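Local coordinates for protein putative Type I topoisomerase (Deinococcus radiodurans, PDB 3M4A) that probably relaxes supercoiled DNA as a type IB topoisomerase, cutting one strand without ATP and rejoining it, and is seen here bound to DNA, at residues Thr96-Ala101 with Glu228-Phe233; Tyr150-Leu155 with Trp202-Val207; Phe238-Gly243 with Gly287-Pro292; Leu245-Tyr250 with Val268-Phe273; Lys302-Tyr307 with Gly326-Met331. One frame throughout, in Å; residues are numbered along the deposited sequence.

Interaction 1. Residues Thr96-Ala101 with Glu228-Phe233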
# COMPACT_ATOMS: atom_id res chain seq x y z
N THR A 96 -9.08 -8.32 -1.99
CA THR A 96 -8.54 -9.66 -2.29
C THR A 96 -7.63 -9.58 -3.49
O THR A 96 -6.56 -10.18 -3.51
CB THR A 96 -9.69 -10.65 -2.59
OG1 THR A 96 -10.63 -10.63 -1.51
CG2 THR A 96 -9.15 -12.06 -2.76
N ARG A 97 -8.04 -8.83 -4.50
CA ARG A 97 -7.23 -8.67 -5.69
C ARG A 97 -5.97 -7.84 -5.40
O ARG A 97 -4.89 -8.18 -5.87
CB ARG A 97 -8.03 -8.05 -6.83
CG ARG A 97 -7.39 -8.24 -8.19
CD ARG A 97 -7.42 -9.70 -8.68
NE ARG A 97 -8.75 -10.13 -9.09
CZ ARG A 97 -9.30 -9.89 -10.28
NH1 ARG A 97 -8.65 -9.19 -11.21
NH2 ARG A 97 -10.52 -10.34 -10.55
N PHE A 98 -6.12 -6.79 -4.61
CA PHE A 98 -4.95 -6.01 -4.17
C PHE A 98 -3.92 -6.90 -3.45
O PHE A 98 -2.72 -6.80 -3.71
CB PHE A 98 -5.39 -4.86 -3.27
CG PHE A 98 -4.26 -3.96 -2.84
CD1 PHE A 98 -3.63 -3.15 -3.76
CD2 PHE A 98 -3.86 -3.90 -1.51
CE1 PHE A 98 -2.61 -2.30 -3.39
CE2 PHE A 98 -2.83 -3.04 -1.12
CZ PHE A 98 -2.20 -2.26 -2.06
N ALA A 99 -4.39 -7.79 -2.57
CA ALA A 99 -3.50 -8.71 -1.87
C ALA A 99 -2.78 -9.62 -2.86
O ALA A 99 -1.64 -10.03 -2.63
CB ALA A 99 -4.29 -9.54 -0.86
N GLY A 100 -3.44 -9.92 -3.97
CA GLY A 100 -2.81 -10.66 -5.07
C GLY A 100 -1.69 -9.93 -5.80
O GLY A 100 -0.83 -10.59 -6.41
N ALA A 101 -1.71 -8.60 -5.75
CA ALA A 101 -0.71 -7.73 -6.39
C ALA A 101 0.47 -7.41 -5.46
O ALA A 101 1.50 -6.92 -5.91
CB ALA A 101 -1.34 -6.44 -6.89
N GLU A 228 3.26 2.22 -12.15
CA GLU A 228 4.07 1.13 -12.67
C GLU A 228 3.96 -0.13 -11.82
O GLU A 228 3.73 -1.21 -12.37
CB GLU A 228 5.55 1.51 -12.79
CG GLU A 228 6.40 0.34 -13.27
CD GLU A 228 7.88 0.60 -13.22
OE1 GLU A 228 8.28 1.77 -13.21
OE2 GLU A 228 8.67 -0.38 -13.20
N VAL A 229 4.12 -0.00 -10.50
CA VAL A 229 4.28 -1.19 -9.65
C VAL A 229 2.98 -1.77 -9.11
O VAL A 229 2.97 -2.94 -8.74
CB VAL A 229 5.29 -0.97 -8.50
CG1 VAL A 229 6.69 -0.62 -9.06
CG2 VAL A 229 4.81 0.11 -7.54
N ILE A 230 1.91 -0.98 -9.05
CA ILE A 230 0.60 -1.48 -8.60
C ILE A 230 -0.63 -1.09 -9.43
O ILE A 230 -1.72 -1.58 -9.16
CB ILE A 230 0.30 -1.12 -7.11
CG1 ILE A 230 0.31 0.40 -6.88
CG2 ILE A 230 1.27 -1.83 -6.20
CD1 ILE A 230 -0.38 0.86 -5.59
N GLY A 231 -0.49 -0.21 -10.42
CA GLY A 231 -1.66 0.20 -11.23
C GLY A 231 -2.42 -1.01 -11.77
O GLY A 231 -1.80 -1.98 -12.17
N PRO A 232 -3.76 -0.97 -11.78
CA PRO A 232 -4.67 0.13 -11.52
C PRO A 232 -4.94 0.48 -10.04
O PRO A 232 -5.68 1.41 -9.76
CB PRO A 232 -5.97 -0.35 -12.17
CG PRO A 232 -5.94 -1.79 -12.00
CD PRO A 232 -4.50 -2.21 -12.10
N PHE A 233 -4.34 -0.26 -9.12
CA PHE A 233 -4.47 0.11 -7.71
C PHE A 233 -3.71 1.41 -7.50
O PHE A 233 -2.83 1.76 -8.28
CB PHE A 233 -3.96 -1.01 -6.81
CG PHE A 233 -4.68 -2.32 -7.00
CD1 PHE A 233 -5.97 -2.49 -6.51
CD2 PHE A 233 -4.09 -3.36 -7.70
CE1 PHE A 233 -6.65 -3.69 -6.68
CE2 PHE A 233 -4.77 -4.57 -7.89
CZ PHE A 233 -6.05 -4.74 -7.38
O HOH W 1 1.82 -5.50 -8.43
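Phe98 drives the edge of its ring into the face of Phe233, a T-shaped (edge-to-face) pair in the buried, mainly helical catalytic core of a type IB topoisomerase, where helix 91-113 meets the turn that follows helix 219-230. The evidence is a plane angle of 69° with centroids 5.2 Å apart, measured between the Phe98 and Phe233 rings. Phe98 CD1 leads, standing over the rim of the Phe233 face at 3.5 Å from Phe233 CG. The Phe233 ring also reaches under the helix backbone: Phe98 CA lies 3.9 Å from its centroid and close to the ring normal, a CH-pi contact. With CG of Phe233 opposite its own carbonyl carbon (chi1 -58°), the ring enters between Arg97 and Ala101, one helical turn apart. Arg97 CG sits at its edge, in plane, 3.8 Å from Phe233 CZ, while the guanidinium turns off toward a salt bridge with Glu63. Ala101 CB meets Phe233 CE2 at 4.0 Å. Phe238 and Trp241 of helix 235-254 add further edge-to-face pairs with Phe98. Beyond the rings, one water joins the two backbones, donating to Ala101 O at 2.9 Å and to Val229 O at 2.8 Å.

Interaction 2. Residues Tyr150-Leu155 with Trp202-Val207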
# COMPACT_ATOMS: atom_id res chain seq x y z
N TYR A 150 0.92 18.11 6.32
CA TYR A 150 1.88 17.27 5.62
C TYR A 150 1.38 15.86 5.35
O TYR A 150 0.47 15.38 6.01
CB TYR A 150 3.17 17.21 6.42
CG TYR A 150 3.74 18.56 6.73
CD1 TYR A 150 3.49 19.18 7.95
CD2 TYR A 150 4.49 19.24 5.78
CE1 TYR A 150 4.00 20.44 8.22
CE2 TYR A 150 5.01 20.49 6.05
CZ TYR A 150 4.76 21.09 7.26
OH TYR A 150 5.30 22.33 7.52
N GLY A 151 1.98 15.25 4.33
CA GLY A 151 1.79 13.86 3.98
C GLY A 151 3.16 13.31 3.66
O GLY A 151 4.14 14.01 3.79
N LEU A 152 3.24 12.07 3.21
CA LEU A 152 4.55 11.44 3.06
C LEU A 152 5.51 12.25 2.16
O LEU A 152 6.66 12.48 2.53
CB LEU A 152 4.38 10.02 2.51
CG LEU A 152 5.68 9.22 2.43
CD1 LEU A 152 6.23 8.91 3.83
CD2 LEU A 152 5.43 7.93 1.62
N SER A 153 5.02 12.70 1.00
CA SER A 153 5.89 13.34 0.00
C SER A 153 6.29 14.76 0.38
O SER A 153 7.19 15.33 -0.24
CB SER A 153 5.27 13.29 -1.39
OG SER A 153 4.15 14.14 -1.51
N THR A 154 5.63 15.33 1.39
CA THR A 154 5.90 16.68 1.86
C THR A 154 6.51 16.71 3.27
O THR A 154 6.63 17.77 3.88
CB THR A 154 4.61 17.53 1.75
OG1 THR A 154 3.54 16.91 2.47
CG2 THR A 154 4.20 17.64 0.29
N LEU A 155 6.96 15.55 3.77
CA LEU A 155 7.59 15.52 5.08
C LEU A 155 8.92 16.25 5.06
O LEU A 155 9.63 16.26 4.06
CB LEU A 155 7.85 14.10 5.60
CG LEU A 155 6.66 13.23 5.98
CD1 LEU A 155 7.17 11.94 6.62
CD2 LEU A 155 5.72 13.97 6.92
N TRP A 202 13.97 19.15 3.61
CA TRP A 202 13.04 18.12 3.12
C TRP A 202 13.60 16.72 3.36
O TRP A 202 14.82 16.53 3.36
CB TRP A 202 12.77 18.31 1.63
CG TRP A 202 12.16 19.64 1.34
CD1 TRP A 202 12.79 20.73 0.78
CD2 TRP A 202 10.83 20.04 1.62
NE1 TRP A 202 11.91 21.78 0.69
CE2 TRP A 202 10.70 21.39 1.19
CE3 TRP A 202 9.71 19.41 2.17
CZ2 TRP A 202 9.51 22.10 1.30
CZ3 TRP A 202 8.53 20.12 2.30
CH2 TRP A 202 8.44 21.45 1.86
N LEU A 203 12.71 15.75 3.56
CA LEU A 203 13.13 14.41 3.93
C LEU A 203 13.46 13.53 2.71
O LEU A 203 14.53 12.93 2.65
CB LEU A 203 12.06 13.75 4.79
CG LEU A 203 12.42 12.38 5.37
CD1 LEU A 203 13.78 12.37 6.09
CD2 LEU A 203 11.31 11.91 6.31
N PHE A 204 12.53 13.46 1.75
CA PHE A 204 12.65 12.50 0.65
C PHE A 204 13.30 13.18 -0.53
O PHE A 204 12.67 13.93 -1.28
CB PHE A 204 11.30 11.85 0.30
CG PHE A 204 10.78 10.99 1.42
CD1 PHE A 204 9.72 11.40 2.19
CD2 PHE A 204 11.44 9.79 1.74
CE1 PHE A 204 9.29 10.63 3.25
CE2 PHE A 204 11.00 9.01 2.79
CZ PHE A 204 9.94 9.42 3.55
N GLN A 205 14.61 12.93 -0.64
CA GLN A 205 15.44 13.47 -1.69
C GLN A 205 16.24 12.35 -2.33
O GLN A 205 16.51 11.33 -1.71
CB GLN A 205 16.41 14.49 -1.11
CG GLN A 205 15.76 15.69 -0.45
CD GLN A 205 16.78 16.68 0.07
OE1 GLN A 205 17.08 17.67 -0.59
NE2 GLN A 205 17.35 16.39 1.24
N THR A 206 16.65 12.56 -3.57
CA THR A 206 17.47 11.60 -4.29
C THR A 206 18.77 12.30 -4.66
O THR A 206 18.77 13.49 -4.88
CB THR A 206 16.73 11.08 -5.54
OG1 THR A 206 17.59 10.21 -6.30
CG2 THR A 206 16.26 12.23 -6.44
N VAL A 207 19.87 11.54 -4.67
CA VAL A 207 21.21 12.02 -5.02
C VAL A 207 21.69 11.23 -6.23
O VAL A 207 21.58 10.00 -6.24
CB VAL A 207 22.20 11.76 -3.87
CG1 VAL A 207 23.64 12.08 -4.29
CG2 VAL A 207 21.82 12.55 -2.64
O HOH W 2 10.00 15.00 1.70
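Leu152 holds CG trans to its backbone N (chi1 -174°) and Phe204 holds CG trans to its carbonyl carbon (chi1 -66°), which brings the two side chains together at about a right angle. Leu152 CD1 then touches Phe204 CE1 at 3.6 Å, and the carbonyl of Leu152 meets the same ring at its edge, with O 3.3 Å from Phe204 CD1. Leu155 instead runs alongside both Leu203 and Phe204; its CD1 is 4.2 Å from Leu203 CD2. One direct hydrogen bond ties the backbones, Leu203 N to Leu155 O at 3.2 Å, with the donor tilted 32° from the carbonyl plane. A water beside it accepts from Phe204 N at 3.0 Å. Trp202 turns its indole edge to the loop, CZ3 lying 3.4 Å from Thr154 O in the ring plane, while Arg156 and Arg216 make cation-pi contacts with the indole. Met127 of helix 120-134 and Leu195 of helix 186-196 also pack on Phe204. The result is a buried loop-to-loop junction, joining the approach to strand 160-163 with that to strand 205-207 inside the type IB topoisomerase catalytic core.

Interaction 3. Residues Phe238-Gly243 with Gly287-Pro292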
# COMPACT_ATOMS: atom_id res chain seq x y z
N PHE A 238 -3.46 1.29 -0.20
CA PHE A 238 -2.62 0.93 0.96
C PHE A 238 -3.31 1.29 2.28
O PHE A 238 -3.12 0.60 3.29
CB PHE A 238 -1.27 1.64 0.93
CG PHE A 238 -0.32 1.14 -0.13
CD1 PHE A 238 0.15 -0.17 -0.09
CD2 PHE A 238 0.13 1.99 -1.13
CE1 PHE A 238 1.04 -0.63 -1.05
CE2 PHE A 238 1.02 1.54 -2.10
CZ PHE A 238 1.48 0.22 -2.06
N ARG A 239 -4.13 2.34 2.27
CA ARG A 239 -4.82 2.77 3.48
C ARG A 239 -6.06 1.94 3.77
O ARG A 239 -6.32 1.61 4.92
CB ARG A 239 -5.13 4.27 3.43
CG ARG A 239 -3.89 5.09 3.75
CD ARG A 239 -4.04 6.55 3.38
NE ARG A 239 -5.16 7.19 4.08
CZ ARG A 239 -5.11 7.63 5.34
NH1 ARG A 239 -4.02 7.48 6.09
NH2 ARG A 239 -6.18 8.24 5.86
N THR A 240 -6.80 1.54 2.74
CA THR A 240 -7.94 0.65 2.92
C THR A 240 -7.47 -0.78 3.29
O THR A 240 -7.97 -1.37 4.23
CB THR A 240 -8.85 0.63 1.68
OG1 THR A 240 -8.11 0.21 0.53
CG2 THR A 240 -9.46 2.01 1.43
N TRP A 241 -6.49 -1.31 2.57
CA TRP A 241 -5.88 -2.59 2.95
C TRP A 241 -5.26 -2.51 4.34
O TRP A 241 -5.55 -3.34 5.21
CB TRP A 241 -4.81 -3.01 1.94
CG TRP A 241 -4.04 -4.23 2.34
CD1 TRP A 241 -2.75 -4.26 2.85
CD2 TRP A 241 -4.47 -5.59 2.28
NE1 TRP A 241 -2.37 -5.56 3.07
CE2 TRP A 241 -3.41 -6.40 2.75
CE3 TRP A 241 -5.66 -6.21 1.87
CZ2 TRP A 241 -3.49 -7.79 2.83
CZ3 TRP A 241 -5.74 -7.60 1.94
CH2 TRP A 241 -4.67 -8.38 2.43
N GLY A 242 -4.41 -1.52 4.58
CA GLY A 242 -3.76 -1.38 5.88
C GLY A 242 -4.68 -1.11 7.05
O GLY A 242 -4.50 -1.68 8.13
N GLY A 243 -5.70 -0.28 6.84
CA GLY A 243 -6.74 -0.09 7.86
C GLY A 243 -7.49 -1.36 8.23
O GLY A 243 -7.70 -1.64 9.40
N GLY A 287 -16.84 3.67 7.66
CA GLY A 287 -17.55 3.78 6.38
C GLY A 287 -16.75 3.50 5.11
O GLY A 287 -17.29 2.96 4.14
N SER A 288 -15.47 3.87 5.10
CA SER A 288 -14.66 3.86 3.88
C SER A 288 -13.36 3.05 3.93
O SER A 288 -12.79 2.76 2.88
CB SER A 288 -14.29 5.30 3.50
OG SER A 288 -15.45 6.05 3.16
N TYR A 289 -12.87 2.71 5.12
CA TYR A 289 -11.55 2.10 5.21
C TYR A 289 -11.56 0.63 5.64
O TYR A 289 -10.98 -0.20 4.95
CB TYR A 289 -10.60 2.98 6.06
CG TYR A 289 -10.22 4.26 5.33
CD1 TYR A 289 -10.96 5.43 5.48
CD2 TYR A 289 -9.14 4.27 4.44
CE1 TYR A 289 -10.62 6.59 4.78
CE2 TYR A 289 -8.80 5.43 3.75
CZ TYR A 289 -9.54 6.58 3.92
OH TYR A 289 -9.17 7.72 3.23
N ILE A 290 -12.25 0.30 6.73
CA ILE A 290 -12.25 -1.08 7.23
C ILE A 290 -13.30 -1.90 6.49
O ILE A 290 -14.50 -1.56 6.51
CB ILE A 290 -12.56 -1.16 8.75
CG1 ILE A 290 -11.56 -0.34 9.58
CG2 ILE A 290 -12.54 -2.61 9.23
CD1 ILE A 290 -11.95 -0.18 11.03
N CYS A 291 -12.87 -2.97 5.84
CA CYS A 291 -13.82 -3.87 5.16
C CYS A 291 -14.74 -4.54 6.19
O CYS A 291 -14.27 -5.15 7.13
CB CYS A 291 -13.07 -4.91 4.32
SG CYS A 291 -14.16 -6.08 3.52
N PRO A 292 -16.07 -4.44 6.02
CA PRO A 292 -16.98 -4.96 7.03
C PRO A 292 -16.92 -6.47 7.21
O PRO A 292 -17.33 -7.01 8.24
CB PRO A 292 -18.37 -4.54 6.51
CG PRO A 292 -18.21 -4.35 5.08
CD PRO A 292 -16.79 -3.86 4.87
O HOH W 3 -6.89 7.87 1.76
O HOH W 4 -8.26 10.40 4.33
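Tyr289 lies across helix 235-254, its ring set against Arg239 and Thr240. Its CG lies opposite the carbonyl carbon (chi1 -71°), which carries the ring over toward both. Tyr289 CE2 comes 3.9 Å from Arg239 CB, and its neighbour CD2 comes 3.8 Å from Thr240 CG2, both carbons approaching the ring obliquely. The Thr240 side chain crosses the tyrosine at about a right angle. Its CG2 also reaches the backbone, 3.7 Å from Ser288 O. Arg239 meets the phenol without a direct bond: the guanidinium is turned 78° from the ring, and Tyr289 OH lies near the guanidinium plane, at its edge. One water accepts from Arg239 NE at 3.0 Å and is 2.7 Å from Tyr289 OH, and a second makes a weaker link from Arg239 NH2 to the same hydroxyl.

This contact lies in the helical part of the catalytic core, where the pi-type turn at 287-289 of helix 282-289 packs against helix 235-254. Gly243 probably helps the chains come close, since a CB there would point toward the other segment, about 3.7 Å from Tyr289 CB. Ile290 CG1 lies 4.1 Å from Gly243 O.

Further out, Arg239 is anchored by hydrogen bonds to Arg135 O and Leu278 O. Thr244 OG1 joins the two backbones, bonded to Thr240 O and Cys291 N, and bonded weakly to Tyr289 O. Cys291 N-caps the following helix with its side chain.

Interaction 4. Residues Leu245-Tyr250 with Val268-Phe273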
# COMPACT_ATOMS: atom_id res chain seq x y z
N LEU A 245 -6.32 -4.46 7.71
CA LEU A 245 -5.33 -5.33 8.33
C LEU A 245 -5.15 -4.98 9.81
O LEU A 245 -5.21 -5.86 10.67
CB LEU A 245 -4.00 -5.24 7.59
CG LEU A 245 -2.86 -6.06 8.18
CD1 LEU A 245 -3.15 -7.55 8.08
CD2 LEU A 245 -1.52 -5.70 7.54
N LEU A 246 -4.95 -3.69 10.10
CA LEU A 246 -4.78 -3.24 11.49
C LEU A 246 -6.00 -3.59 12.35
O LEU A 246 -5.86 -4.08 13.46
CB LEU A 246 -4.46 -1.73 11.55
CG LEU A 246 -3.97 -1.20 12.89
CD1 LEU A 246 -2.61 -1.75 13.23
CD2 LEU A 246 -3.91 0.32 12.86
N ALA A 247 -7.19 -3.37 11.80
CA ALA A 247 -8.43 -3.76 12.47
C ALA A 247 -8.46 -5.27 12.73
O ALA A 247 -8.78 -5.71 13.85
CB ALA A 247 -9.64 -3.32 11.66
N ALA A 248 -8.12 -6.06 11.73
CA ALA A 248 -8.16 -7.52 11.88
C ALA A 248 -7.16 -8.01 12.93
O ALA A 248 -7.46 -8.90 13.74
CB ALA A 248 -7.91 -8.18 10.52
N GLU A 249 -5.96 -7.43 12.92
CA GLU A 249 -4.93 -7.75 13.93
C GLU A 249 -5.38 -7.39 15.32
O GLU A 249 -5.24 -8.18 16.26
CB GLU A 249 -3.65 -6.97 13.61
CG GLU A 249 -2.89 -7.49 12.44
CD GLU A 249 -1.69 -6.63 12.07
OE1 GLU A 249 -1.68 -5.40 12.34
OE2 GLU A 249 -0.75 -7.20 11.49
N TYR A 250 -5.93 -6.19 15.44
CA TYR A 250 -6.47 -5.71 16.70
C TYR A 250 -7.52 -6.68 17.23
O TYR A 250 -7.43 -7.10 18.36
CB TYR A 250 -7.07 -4.33 16.52
CG TYR A 250 -7.52 -3.63 17.78
CD1 TYR A 250 -6.62 -2.86 18.53
CD2 TYR A 250 -8.83 -3.70 18.19
CE1 TYR A 250 -7.03 -2.19 19.67
CE2 TYR A 250 -9.26 -3.02 19.33
CZ TYR A 250 -8.34 -2.28 20.07
OH TYR A 250 -8.76 -1.60 21.20
N VAL A 268 -16.24 -0.99 18.49
CA VAL A 268 -16.13 0.46 18.70
C VAL A 268 -14.68 0.86 19.02
O VAL A 268 -14.14 1.77 18.40
CB VAL A 268 -17.08 0.96 19.83
CG1 VAL A 268 -16.77 2.42 20.22
CG2 VAL A 268 -18.52 0.82 19.39
N ASP A 269 -14.05 0.15 19.96
CA ASP A 269 -12.66 0.42 20.33
C ASP A 269 -11.72 0.24 19.14
O ASP A 269 -10.78 1.02 18.95
CB ASP A 269 -12.20 -0.51 21.45
CG ASP A 269 -12.81 -0.17 22.79
OD1 ASP A 269 -13.24 0.99 23.00
OD2 ASP A 269 -12.83 -1.07 23.65
N CYS A 270 -11.97 -0.80 18.35
CA CYS A 270 -11.18 -1.09 17.15
C CYS A 270 -11.24 0.06 16.14
O CYS A 270 -10.20 0.53 15.68
CB CYS A 270 -11.67 -2.39 16.52
SG CYS A 270 -10.92 -2.86 14.96
N VAL A 271 -12.46 0.52 15.83
CA VAL A 271 -12.64 1.62 14.89
C VAL A 271 -11.91 2.87 15.36
O VAL A 271 -11.29 3.55 14.55
CB VAL A 271 -14.15 1.93 14.63
CG1 VAL A 271 -14.31 3.20 13.80
CG2 VAL A 271 -14.80 0.74 13.92
N LYS A 272 -11.99 3.16 16.65
CA LYS A 272 -11.33 4.35 17.18
C LYS A 272 -9.80 4.23 17.12
O LYS A 272 -9.11 5.22 16.86
CB LYS A 272 -11.86 4.67 18.58
CG LYS A 272 -13.36 4.97 18.57
CD LYS A 272 -13.86 5.67 19.82
CE LYS A 272 -13.76 4.77 21.04
NZ LYS A 272 -14.67 5.22 22.13
N PHE A 273 -9.27 3.02 17.32
CA PHE A 273 -7.82 2.78 17.26
C PHE A 273 -7.32 2.97 15.83
O PHE A 273 -6.34 3.66 15.60
CB PHE A 273 -7.48 1.37 17.77
CG PHE A 273 -6.03 1.15 18.07
CD1 PHE A 273 -5.58 1.11 19.38
CD2 PHE A 273 -5.10 0.96 17.04
CE1 PHE A 273 -4.25 0.91 19.67
CE2 PHE A 273 -3.75 0.75 17.32
CZ PHE A 273 -3.32 0.73 18.64
O HOH W 5 -11.27 -3.36 22.77
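Tyr250 reaches across to helix 268-273 with CG opposite its backbone N (chi1 -173°), a torsion that swings the ring from CB in between Cys270 and Phe273. The two sides of the ring, CD2-CE2 and CD1-CE1, meet different partners. On one, CD2 lies 3.5 Å from Cys270 CB, and CE2 is 3.5 Å from Cys270 CA. On the other, CE1 approaches Phe273 CD1 at 3.6 Å, while CD1 stands above the rim of the Phe273 face. With planes 39° apart and centroids at 5.1 Å, the Tyr250 and Phe273 rings meet obliquely, as neither a stack nor a T-shaped pair. At the tip, OH is 3.6 Å from Asp269 CB. A water that donates to Asp269 OD2 also has a weak link to the hydroxyl, and this carboxylate forms a salt bridge with Lys265.

These residues join two successive helices of the catalytic core, 235-254 and 260-278, as an antiparallel-leaning pair: the short segments cross at 140°, their axes 9.6 Å apart at closest. The small side chains are consistent with this: Ala247 CB rests 3.6 Å from Cys270 SG. That sulfur lies oblique to the Tyr250 ring, a cysteine sulfur-aromatic contact. With an alanine in place of the tyrosine, a gap would probably open between Cys270 and Phe273, leaving Phe273 without its aromatic neighbour. Phe295 of helix 292-299 packs against Cys270, and Leu246 CD2 meets the edge of the Phe273 ring.

Interaction 5. Residues Lys302-Tyr307 with Gly326-Met331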
# COMPACT_ATOMS: atom_id res chain seq x y z
N LYS A 302 -14.80 -15.48 14.80
CA LYS A 302 -13.67 -15.87 13.97
C LYS A 302 -12.72 -14.69 13.77
O LYS A 302 -13.17 -13.58 13.52
CB LYS A 302 -14.15 -16.38 12.62
CG LYS A 302 -15.01 -17.66 12.74
CD LYS A 302 -15.65 -18.02 11.42
CE LYS A 302 -16.36 -19.38 11.49
NZ LYS A 302 -17.66 -19.32 10.80
N VAL A 303 -11.43 -14.96 13.86
CA VAL A 303 -10.40 -13.91 13.74
C VAL A 303 -9.29 -14.40 12.82
O VAL A 303 -9.36 -15.53 12.30
CB VAL A 303 -9.84 -13.52 15.12
CG1 VAL A 303 -10.94 -12.83 15.96
CG2 VAL A 303 -9.29 -14.75 15.86
N LEU A 304 -8.26 -13.58 12.60
CA LEU A 304 -7.19 -13.96 11.66
C LEU A 304 -6.62 -15.36 11.94
O LEU A 304 -6.37 -16.11 11.01
CB LEU A 304 -6.04 -12.95 11.69
CG LEU A 304 -6.33 -11.58 11.10
CD1 LEU A 304 -5.10 -10.66 11.30
CD2 LEU A 304 -6.71 -11.68 9.62
N ASP A 305 -6.44 -15.68 13.22
CA ASP A 305 -5.91 -16.99 13.64
C ASP A 305 -6.63 -18.17 12.98
O ASP A 305 -6.03 -19.22 12.73
CB ASP A 305 -6.08 -17.21 15.16
CG ASP A 305 -5.68 -16.01 16.01
OD1 ASP A 305 -5.17 -15.00 15.48
OD2 ASP A 305 -5.90 -16.10 17.24
N ASP A 306 -7.93 -18.02 12.73
CA ASP A 306 -8.76 -19.09 12.16
C ASP A 306 -8.57 -19.28 10.66
O ASP A 306 -9.09 -20.26 10.08
CB ASP A 306 -10.23 -18.81 12.47
CG ASP A 306 -10.51 -18.79 13.96
OD1 ASP A 306 -10.33 -19.84 14.62
OD2 ASP A 306 -10.92 -17.73 14.48
N TYR A 307 -7.86 -18.36 10.02
CA TYR A 307 -7.66 -18.39 8.57
C TYR A 307 -6.20 -18.61 8.16
O TYR A 307 -5.80 -18.27 7.05
CB TYR A 307 -8.22 -17.12 7.92
CG TYR A 307 -9.72 -17.07 8.03
CD1 TYR A 307 -10.52 -17.75 7.11
CD2 TYR A 307 -10.34 -16.38 9.05
CE1 TYR A 307 -11.89 -17.74 7.21
CE2 TYR A 307 -11.73 -16.36 9.16
CZ TYR A 307 -12.49 -17.04 8.25
OH TYR A 307 -13.86 -17.01 8.35
N GLY A 326 -1.48 -12.62 5.01
CA GLY A 326 -1.89 -13.89 4.42
C GLY A 326 -3.20 -14.35 5.03
O GLY A 326 -4.11 -14.77 4.31
N ALA A 327 -3.29 -14.28 6.35
CA ALA A 327 -4.52 -14.68 7.02
C ALA A 327 -5.67 -13.76 6.62
O ALA A 327 -6.81 -14.23 6.43
CB ALA A 327 -4.33 -14.72 8.52
N LEU A 328 -5.40 -12.46 6.48
CA LEU A 328 -6.44 -11.52 6.02
C LEU A 328 -6.95 -11.87 4.61
O LEU A 328 -8.16 -11.87 4.34
CB LEU A 328 -5.93 -10.07 6.06
CG LEU A 328 -6.92 -9.02 5.56
CD1 LEU A 328 -8.20 -9.03 6.39
CD2 LEU A 328 -6.28 -7.63 5.58
N LYS A 329 -6.02 -12.16 3.71
CA LYS A 329 -6.40 -12.56 2.37
C LYS A 329 -7.35 -13.74 2.40
O LYS A 329 -8.36 -13.72 1.73
CB LYS A 329 -5.18 -12.93 1.54
CG LYS A 329 -5.54 -13.05 0.06
CD LYS A 329 -4.39 -13.45 -0.80
CE LYS A 329 -4.82 -13.37 -2.26
NZ LYS A 329 -3.85 -14.01 -3.18
N ARG A 330 -7.00 -14.74 3.19
CA ARG A 330 -7.83 -15.95 3.31
C ARG A 330 -9.18 -15.64 3.96
O ARG A 330 -10.21 -16.18 3.53
CB ARG A 330 -7.07 -17.03 4.05
CG ARG A 330 -5.95 -17.61 3.22
CD ARG A 330 -5.14 -18.63 3.98
NE ARG A 330 -5.97 -19.75 4.43
CZ ARG A 330 -6.35 -20.77 3.67
NH1 ARG A 330 -5.97 -20.86 2.40
NH2 ARG A 330 -7.12 -21.71 4.19
N MET A 331 -9.18 -14.75 4.96
CA MET A 331 -10.46 -14.32 5.55
C MET A 331 -11.36 -13.64 4.52
O MET A 331 -12.56 -13.93 4.45
CB MET A 331 -10.24 -13.40 6.75
CG MET A 331 -11.52 -12.95 7.42
SD MET A 331 -11.24 -11.74 8.73
CE MET A 331 -10.82 -12.80 10.09
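Tyr307 lays its ring over the backbone of Met331, whose CA stands above one face, 3.8 Å from the centroid of the Tyr307 ring and 14° off its normal, a CH-pi contact. The methionine chain crosses the tyrosine at about a right angle. It starts with CG opposite the backbone N (chi1 -179°), runs extended, then bends at its last torsion, returning CE to within 3.8 Å of Tyr307 CD2. Its SD is oblique to the ring, 5.3 Å from the Tyr307 centroid, a Met-aromatic contact. The same CE presses on the loop backbone, 3.5 Å from Val303 C.

Leu304 extends the same apolar patch, its CD2 lying 3.5 Å from Leu328 N and also near Ala327 CB. Ala327 CB in turn meets Leu304 O at 3.5 Å. The polar link is weak: Arg330 NE donates to Tyr307 O at 3.0 Å with an angle of 129° at the hydrogen, the carbonyl lying near the guanidinium plane. A glycine in place of the tyrosine removes the ring, and a gap would probably open between loop and helix beside Met331.

Within the loop, Val303 N donates to the anti lone pair of Asp306 OD2, bracing the 3-10 turn. Ile294 of helix 292-299 packs on both Leu328 and Met331. Together these contacts seat a short 3-10 loop, 304-306, on the C-terminal helix 323-337, a loop-on-helix junction of this topoisomerase.

How the interactions relate
Interactions 1 and 2 are buried, whereas 3, 4 and 5 are only partly so, with an exposed Phe273 in interaction 4. Helix 235-254 serves both interaction 3 and interaction 4, which touch through Ile290 and Ala247. It also reaches interactions 1 and 5: Trp241 packs on Ala99 of the first and on Leu328 of the second, and Leu304 reaches Ala248. Interaction 2 stands apart, touching none of the others and about 35 Å, centre to centre, from interaction 5. The chemistry differs: aromatic edge-to-face packing marks 1, 2 alone has a direct backbone-to-backbone hydrogen bond, 3 joins its polar side-chain ends through water, and 4 and 5 have sulfur-aromatic contacts, 5 adding a weak Arg330 bond.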